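Local coordinates for protein mirolysin (Tannerella forsythia, PDB 6R7V) that probably cleaves proteins as a zinc-dependent metallopeptidase of the pappalysin family, kept latent in its zymogen by a cysteine switch, at residues 90-93 with 94-97. The protein carries 1 engineered substitution. Residues are numbered along the deposited sequence; the frame is centred on the assembly and turned at random.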
loop_
_atom_site.group_PDB
_atom_site.type_symbol
_atom_site.label_atom_id
_atom_site.label_comp_id
_atom_site.label_asym_id
_atom_site.label_seq_id
_atom_site.Cartn_x
_atom_site.Cartn_y
_atom_site.Cartn_z
ATOM N N SER A 90 20.124 12.630 7.015
ATOM C CA SER A 90 21.329 11.793 6.908
ATOM C C SER A 90 21.352 10.719 7.971
ATOM O O SER A 90 21.810 9.625 7.666
ATOM C CB SER A 90 22.596 12.635 6.980
ATOM O OG SER A 90 22.611 13.370 8.188
ATOM N N ALA A 91 20.819 10.990 9.192
ATOM C CA ALA A 91 20.794 9.979 10.251
ATOM C C ALA A 91 19.920 8.763 9.909
ATOM O O ALA A 91 20.149 7.685 10.463
ATOM C CB ALA A 91 20.342 10.585 11.567
ATOM N N PHE A 92 18.955 8.916 8.988
ATOM C CA PHE A 92 18.074 7.818 8.578
ATOM C C PHE A 92 18.364 7.325 7.154
ATOM O O PHE A 92 17.897 6.238 6.784
ATOM C CB PHE A 92 16.612 8.243 8.648
ATOM C CG PHE A 92 15.989 8.540 9.999
ATOM C CD1 PHE A 92 16.153 7.669 11.072
ATOM C CD2 PHE A 92 15.172 9.653 10.170
ATOM C CE1 PHE A 92 15.521 7.920 12.298
ATOM C CE2 PHE A 92 14.565 9.913 11.395
ATOM C CZ PHE A 92 14.711 9.024 12.441
ATOM N N ALA A 93 19.094 8.125 6.331
ATOM C CA ALA A 93 19.340 7.744 4.930
ATOM C C ALA A 93 20.069 6.409 4.832
ATOM O O ALA A 93 19.789 5.638 3.915
ATOM C CB ALA A 93 20.126 8.831 4.214
ATOM N N ASN A 94 20.934 6.094 5.807
ATOM C CA ASN A 94 21.685 4.842 5.852
ATOM C C ASN A 94 20.776 3.627 6.171
ATOM O O ASN A 94 21.144 2.488 5.880
ATOM C CB ASN A 94 22.835 4.959 6.870
ATOM C CG ASN A 94 22.525 5.863 8.047
ATOM O OD1 ASN A 94 21.611 5.606 8.838
ATOM N ND2 ASN A 94 23.276 6.950 8.181
ATOM N N LEU A 95 19.542 3.879 6.671
ATOM C CA LEU A 95 18.562 2.816 6.941
ATOM C C LEU A 95 17.587 2.662 5.798
ATOM O O LEU A 95 16.773 1.726 5.829
ATOM C CB LEU A 95 17.742 3.098 8.231
ATOM C CG LEU A 95 18.526 3.331 9.508
ATOM C CD1 LEU A 95 17.569 3.742 10.643
ATOM C CD2 LEU A 95 19.265 2.072 9.907
ATOM N N ALA A 96 17.671 3.525 4.791
ATOM C CA ALA A 96 16.688 3.512 3.708
ATOM C C ALA A 96 16.845 2.296 2.806
ATOM O O ALA A 96 17.960 1.866 2.517
ATOM C CB ALA A 96 16.809 4.785 2.894
ATOM N N GLY A 97 15.712 1.768 2.379
ATOM C CA GLY A 97 15.675 0.577 1.562
ATOM C C GLY A 97 15.246 0.826 0.134
ATOM O O GLY A 97 14.472 1.745 -0.189
HETATM O O HOH W 1 20.445 3.260 2.485
#
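Phe92 and Leu95 share the same first torsion, CG anti to the carbonyl carbon and beside the backbone N (chi1 -67° and -55°). With these torsions, and three residues apart round the turn, Leu95 CD1 comes to the edge of the Phe92 ring near its plane, an apolar contact at 4.2 Å from Phe92 CD1. The large apolar ring suits a buried position; the branched leucine, partly exposed, lies at its edge.

Two backbone bonds carry the chain out of the short helix. Leu95 N donates to Phe92 O at 2.9 Å, and Ala96 N donates to Ala93 O at 3.1 Å, closing a type I beta turn from Ala93 to Ala96. Ala93 O also accepts from a water 2.9 Å away, which also donates to Ala96 O at 2.8 Å and so spans the two ends of the turn. Alanine suits both ends: Ala96 CB lies 3.3 Å from Ala93 O. Exposed Asn94, a polar residue at the second position of the turn, has chi1 at 32°, away from the usual staggered values, and brings its amide back beside the carbonyls of Ser90 and Ala91; ND2 approaches Ser90 O at 3.1 Å without the angle of a hydrogen bond.

This surface turn links helix 90-93 to the loop leading into strand 101-105 of the mixed sheet, where it runs parallel to strand 45-55. Phe92 packs on Met262 and Met264, while Lys280, at the start of helix 280-288, bonds through NZ to Asn94 O and through its backbone to Leu95, and Gly97 pairs with Phe278 just before that helix.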